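Chitin binding protein (PDB 6IF7) is an insecticidal, chitin-binding fern protein that is possibly a copper-dependent lytic polysaccharide monooxygenase of family AA10. Local coordinates at residues S24-A29 with R78-A83; E5-R10 with S176-Y181. All blocks are in the same frame, centred on the assembly; numbering follows the deposited sequence.

Contact 1. Residues S24-A29 with R78-A83; sequences SPACQA and RSDWIA. With SO4 (sulfate ion), chain D.
A26 packs against W81, D80 and R78. Its CB sits over one face of the W81 indole in a CH-pi contact, 3.6 Å from CE3 and offset toward the rim. The same methyl borders the D80 carboxylate. R78 lays its guanidinium against the first turn of the helix, with NE 3.5 Å from A26 CA and one face over the backbone of P25 and A26. The CB of A29 touches NH1 obliquely. P25 CB lies 3.5 Å from D80 OD2, and I82 CD1 reaches S24 CB.

No direct hydrogen bond joins the segments. One water does, accepting from A26 N and donating to D80 O. R78 and D80 fix each other: NE and NH2 grip OD1 and OD2 side-on, 2.8 Å for NE to OD1, both on syn lone pairs. A bend at chi3 (55°) turns the guanidinium to the carboxylate. R78 NH1 also donates to O2 of a sulfate at 2.6 Å, probably from the crystallisation liquor. W81 NE1 bonds to L76 O, and C27 is disulfide-linked to C14. S24 OG accepts from C27 N at 3.2 Å. This is a classic serine N-cap, here starting helix 25-34 where the loop before strand 84-86 packs on it.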
loop_
_atom_site.group_PDB
_atom_site.type_symbol
_atom_site.label_atom_id
_atom_site.label_comp_id
_atom_site.label_asym_id
_atom_site.label_seq_id
_atom_site.Cartn_x
_atom_site.Cartn_y
_atom_site.Cartn_z
ATOM N N SER A 24 -9.418 13.791 -7.365
ATOM C CA SER A 24 -8.693 14.343 -6.213
ATOM C C SER A 24 -7.395 14.996 -6.708
ATOM O O SER A 24 -6.754 14.465 -7.644
ATOM C CB SER A 24 -8.397 13.276 -5.141
ATOM O OG SER A 24 -7.323 12.397 -5.479
ATOM N N PRO A 25 -6.997 16.126 -6.082
ATOM C CA PRO A 25 -5.725 16.786 -6.412
ATOM C C PRO A 25 -4.501 15.841 -6.376
ATOM O O PRO A 25 -3.653 15.870 -7.286
ATOM C CB PRO A 25 -5.602 17.863 -5.326
ATOM C CG PRO A 25 -7.013 18.163 -4.923
ATOM C CD PRO A 25 -7.754 16.873 -5.051
ATOM N N ALA A 26 -4.419 14.986 -5.357
ATOM C CA ALA A 26 -3.279 14.073 -5.264
ATOM C C ALA A 26 -3.237 13.085 -6.440
ATOM O O ALA A 26 -2.183 12.827 -6.985
ATOM C CB ALA A 26 -3.275 13.351 -3.927
ATOM N N CYS A 27 -4.377 12.525 -6.821
ATOM C CA CYS A 27 -4.420 11.603 -7.966
ATOM C C CYS A 27 -4.164 12.313 -9.282
ATOM O O CYS A 27 -3.548 11.730 -10.177
ATOM C CB CYS A 27 -5.747 10.844 -8.041
ATOM S SG CYS A 27 -5.977 9.581 -6.764
ATOM N N GLN A 28 -4.647 13.557 -9.411
ATOM C CA GLN A 28 -4.353 14.369 -10.589
ATOM C C GLN A 28 -2.849 14.501 -10.786
ATOM O O GLN A 28 -2.340 14.246 -11.876
ATOM C CB GLN A 28 -4.951 15.755 -10.443
ATOM C CG GLN A 28 -6.446 15.819 -10.673
ATOM C CD GLN A 28 -6.973 17.200 -10.374
ATOM O OE1 GLN A 28 -6.331 18.208 -10.672
ATOM N NE2 GLN A 28 -8.120 17.256 -9.770
ATOM N N ALA A 29 -2.162 14.885 -9.709
ATOM C CA ALA A 29 -0.708 14.998 -9.707
ATOM C C ALA A 29 -0.040 13.663 -10.037
ATOM O O ALA A 29 0.869 13.607 -10.868
ATOM C CB ALA A 29 -0.220 15.514 -8.360
ATOM N N ARG A 78 2.548 14.121 -0.518
ATOM C CA ARG A 78 1.537 15.163 -0.382
ATOM C C ARG A 78 0.783 15.014 0.925
ATOM O O ARG A 78 0.621 13.897 1.438
ATOM C CB ARG A 78 0.553 15.109 -1.535
ATOM C CG ARG A 78 1.247 15.195 -2.889
ATOM C CD ARG A 78 0.280 15.107 -4.033
ATOM N NE ARG A 78 -0.780 16.108 -3.944
ATOM C CZ ARG A 78 -0.908 17.196 -4.705
ATOM N NH1 ARG A 78 -0.036 17.508 -5.647
ATOM N NH2 ARG A 78 -1.946 17.997 -4.515
ATOM N N SER A 79 0.321 16.162 1.428
ATOM C CA SER A 79 -0.530 16.251 2.595
ATOM C C SER A 79 -1.967 15.959 2.265
ATOM O O SER A 79 -2.737 15.819 3.160
ATOM C CB SER A 79 -0.487 17.659 3.247
ATOM O OG SER A 79 0.518 18.478 2.691
ATOM N N ASP A 80 -2.347 15.882 1.000
ATOM C CA ASP A 80 -3.778 15.767 0.655
ATOM C C ASP A 80 -4.164 14.436 -0.018
ATOM O O ASP A 80 -5.222 14.358 -0.623
ATOM C CB ASP A 80 -4.189 16.959 -0.229
ATOM C CG ASP A 80 -3.396 17.013 -1.543
ATOM O OD1 ASP A 80 -2.470 16.174 -1.747
ATOM O OD2 ASP A 80 -3.691 17.883 -2.369
ATOM N N TRP A 81 -3.329 13.396 0.082
ATOM C CA TRP A 81 -3.774 12.053 -0.294
ATOM C C TRP A 81 -5.039 11.724 0.518
ATOM O O TRP A 81 -5.104 11.992 1.711
ATOM C CB TRP A 81 -2.723 10.990 -0.001
ATOM C CG TRP A 81 -1.517 10.947 -0.909
ATOM C CD1 TRP A 81 -0.250 11.308 -0.581
ATOM C CD2 TRP A 81 -1.463 10.480 -2.268
ATOM N NE1 TRP A 81 0.601 11.111 -1.646
ATOM C CE2 TRP A 81 -0.112 10.603 -2.699
ATOM C CE3 TRP A 81 -2.422 9.979 -3.168
ATOM C CZ2 TRP A 81 0.317 10.240 -3.985
ATOM C CZ3 TRP A 81 -1.992 9.616 -4.479
ATOM C CH2 TRP A 81 -0.626 9.736 -4.855
ATOM N N ILE A 82 -6.052 11.168 -0.132
ATOM C CA ILE A 82 -7.291 10.853 0.578
ATOM C C ILE A 82 -7.003 9.638 1.453
ATOM O O ILE A 82 -6.413 8.667 0.998
ATOM C CB ILE A 82 -8.485 10.637 -0.364
ATOM C CG1 ILE A 82 -8.737 11.932 -1.146
ATOM C CG2 ILE A 82 -9.746 10.276 0.444
ATOM C CD1 ILE A 82 -9.908 11.878 -2.115
ATOM N N ALA A 83 -7.405 9.735 2.714
ATOM C CA ALA A 83 -7.023 8.785 3.737
ATOM C C ALA A 83 -8.252 8.070 4.297
ATOM O O ALA A 83 -9.333 8.644 4.358
ATOM C CB ALA A 83 -6.283 9.502 4.846
HETATM S S SO4 D . -0.948 20.758 -7.205
HETATM O O1 SO4 D . 0.291 21.506 -7.554
HETATM O O2 SO4 D . -0.722 19.313 -7.448
HETATM O O3 SO4 D . -1.328 21.043 -5.811
HETATM O O4 SO4 D . -2.055 21.224 -8.063
HETATM O O HOH W 1 -6.163 14.810 -3.055
#

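Contact 2. Residues E5-R10 with S176-Y181; sequences EDPISR and SCSDVY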
loop_
_atom_site.group_PDB
_atom_site.type_symbol
_atom_site.label_atom_id
_atom_site.label_comp_id
_atom_site.label_asym_id
_atom_site.label_seq_id
_atom_site.Cartn_x
_atom_site.Cartn_y
_atom_site.Cartn_z
ATOM N N GLU A 5 -7.415 -3.003 -0.711
ATOM C CA GLU A 5 -8.780 -2.558 -0.927
ATOM C C GLU A 5 -9.313 -1.796 0.280
ATOM O O GLU A 5 -10.024 -0.814 0.108
ATOM C CB GLU A 5 -9.695 -3.753 -1.213
ATOM C CG GLU A 5 -11.141 -3.371 -1.500
ATOM C CD GLU A 5 -12.013 -4.574 -1.772
ATOM O OE1 GLU A 5 -12.721 -4.532 -2.773
ATOM O OE2 GLU A 5 -11.982 -5.562 -1.003
ATOM N N ASP A 6 -8.984 -2.239 1.490
ATOM C CA ASP A 6 -9.470 -1.557 2.683
ATOM C C ASP A 6 -8.440 -1.725 3.805
ATOM O O ASP A 6 -8.240 -2.852 4.253
ATOM C CB ASP A 6 -10.826 -2.130 3.069
ATOM C CG ASP A 6 -11.594 -1.261 4.046
ATOM O OD1 ASP A 6 -11.592 -0.009 3.940
ATOM O OD2 ASP A 6 -12.235 -1.860 4.934
ATOM N N PRO A 7 -7.744 -0.651 4.215
ATOM C CA PRO A 7 -7.781 0.675 3.586
ATOM C C PRO A 7 -7.172 0.704 2.185
ATOM O O PRO A 7 -6.062 0.195 1.973
ATOM C CB PRO A 7 -6.900 1.531 4.509
ATOM C CG PRO A 7 -5.909 0.562 5.075
ATOM C CD PRO A 7 -6.661 -0.744 5.214
ATOM N N ILE A 8 -7.887 1.359 1.279
ATOM C CA ILE A 8 -7.592 1.320 -0.141
ATOM C C ILE A 8 -6.216 1.925 -0.462
ATOM O O ILE A 8 -5.849 2.967 0.077
ATOM C CB ILE A 8 -8.747 1.989 -0.956
ATOM C CG1 ILE A 8 -8.611 1.608 -2.436
ATOM C CG2 ILE A 8 -8.818 3.502 -0.709
ATOM C CD1 ILE A 8 -9.661 2.170 -3.368
ATOM N N SER A 9 -5.458 1.261 -1.334
ATOM C CA SER A 9 -4.149 1.759 -1.756
ATOM C C SER A 9 -4.269 3.016 -2.609
ATOM O O SER A 9 -5.322 3.282 -3.201
ATOM C CB SER A 9 -3.443 0.699 -2.573
ATOM O OG SER A 9 -4.131 0.495 -3.793
ATOM N N ARG A 10 -3.193 3.799 -2.664
ATOM C CA ARG A 10 -3.139 4.986 -3.550
ATOM C C ARG A 10 -3.428 4.619 -5.002
ATOM O O ARG A 10 -4.221 5.289 -5.677
ATOM C CB ARG A 10 -1.754 5.629 -3.511
ATOM C CG ARG A 10 -1.447 6.325 -2.219
ATOM C CD ARG A 10 -0.054 6.903 -2.208
ATOM N NE ARG A 10 0.160 7.567 -0.920
ATOM C CZ ARG A 10 1.323 8.074 -0.507
ATOM N NH1 ARG A 10 2.418 8.028 -1.277
ATOM N NH2 ARG A 10 1.389 8.641 0.688
ATOM N N SER A 176 2.090 -2.198 -1.657
ATOM C CA SER A 176 0.921 -1.328 -1.530
ATOM C C SER A 176 1.101 -0.259 -0.434
ATOM O O SER A 176 1.418 -0.593 0.712
ATOM C CB SER A 176 -0.281 -2.208 -1.194
ATOM O OG SER A 176 -1.423 -1.432 -0.925
ATOM N N CYS A 177 0.884 1.010 -0.781
ATOM C CA CYS A 177 0.789 2.125 0.199
ATOM C C CYS A 177 -0.665 2.536 0.352
ATOM O O CYS A 177 -1.306 2.808 -0.664
ATOM C CB CYS A 177 1.543 3.367 -0.271
ATOM S SG CYS A 177 3.322 3.219 -0.117
ATOM N N SER A 178 -1.139 2.627 1.598
ATOM C CA SER A 178 -2.489 3.123 1.902
ATOM C C SER A 178 -2.407 4.268 2.930
ATOM O O SER A 178 -1.830 4.131 4.004
ATOM C CB SER A 178 -3.413 2.004 2.404
ATOM O OG SER A 178 -3.533 0.943 1.444
ATOM N N ASP A 179 -2.984 5.407 2.567
ATOM C CA ASP A 179 -3.054 6.557 3.434
ATOM C C ASP A 179 -4.197 6.302 4.408
ATOM O O ASP A 179 -5.264 5.877 4.021
ATOM C CB ASP A 179 -3.297 7.807 2.602
ATOM C CG ASP A 179 -2.153 8.078 1.653
ATOM O OD1 ASP A 179 -1.082 8.475 2.131
ATOM O OD2 ASP A 179 -2.289 7.870 0.435
ATOM N N VAL A 180 -3.939 6.545 5.678
ATOM C CA VAL A 180 -4.929 6.332 6.715
ATOM C C VAL A 180 -4.864 7.481 7.684
ATOM O O VAL A 180 -3.927 8.240 7.672
ATOM C CB VAL A 180 -4.733 4.987 7.464
ATOM C CG1 VAL A 180 -4.857 3.830 6.487
ATOM C CG2 VAL A 180 -3.399 4.927 8.217
ATOM N N TYR A 181 -5.879 7.584 8.521
ATOM C CA TYR A 181 -5.942 8.615 9.523
ATOM C C TYR A 181 -6.403 7.920 10.805
ATOM O O TYR A 181 -7.512 7.421 10.854
ATOM C CB TYR A 181 -6.942 9.704 9.087
ATOM C CG TYR A 181 -6.909 10.900 9.983
ATOM C CD1 TYR A 181 -7.634 10.924 11.177
ATOM C CD2 TYR A 181 -6.143 12.008 9.648
ATOM C CE1 TYR A 181 -7.588 12.028 12.017
ATOM C CE2 TYR A 181 -6.085 13.110 10.477
ATOM C CZ TYR A 181 -6.808 13.119 11.642
ATOM O OH TYR A 181 -6.716 14.234 12.418
HETATM O O HOH W 2 -6.707 4.363 2.256
HETATM O O HOH W 3 -4.378 5.208 0.062
#
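R10 reaches D179 with a chain extended from CG to NE (chi2 178°), and D179 turns its CG anti to its own carbonyl carbon (chi1 -63°). The two side chains meet at about a right angle, yet their flat ends are nearly coplanar, 17° apart. R10 NE donates to D179 OD2 at 2.8 Å, and R10 NH2 to D179 OD1 at 2.9 Å. This side-on, two-nitrogen salt bridge fixes the rotation of both groups. R10 NH1 goes elsewhere, to L74 O.

The backbone bond R10 N to C177 O measures 2.9 Å. S178 OG donates to P7 O at 2.7 Å, from above the carbonyl plane. P7 follows a cis peptide bond, and its ring crosses V180, CB to CG1 3.7 Å. Two waters at I8 O lead to the backbone of D179, one to its N and one to its O. S9 CB rests on S176 OG at 3.4 Å, while S9 OG bonds to S3 OG and caps Y12 N.

The contact is buried. It sets the turn between strand 2-6 and helix 10-16 across strand 173-182, whose S176 and S178 pair with strand 159-167. D179 pairs with T84 of strand 84-86, and P7 touches F95 of strand 95-99.

Overall arrangement
From the copper-binding N terminus at H1, the chain runs through strand 2-6 into segment 5-10. Its partner, 176-181, comes almost at the C terminus, so contact 2 closes a loop over nearly the whole chain. Contact 1 lies within that loop and closes a shorter one, from helix 25-34 to the loop before strand 84-86. Contact 2 ties the turn after strand 2-6, leading into helix 10-16, to strand 173-182; contact 1 ties the helical region to the approach to strand 84-86. Their centres are 12 Å apart. They meet mainly at W81, which packs on D179 and takes a cation-pi contact from R10, with I82 and A83 also packing on D179 and V180.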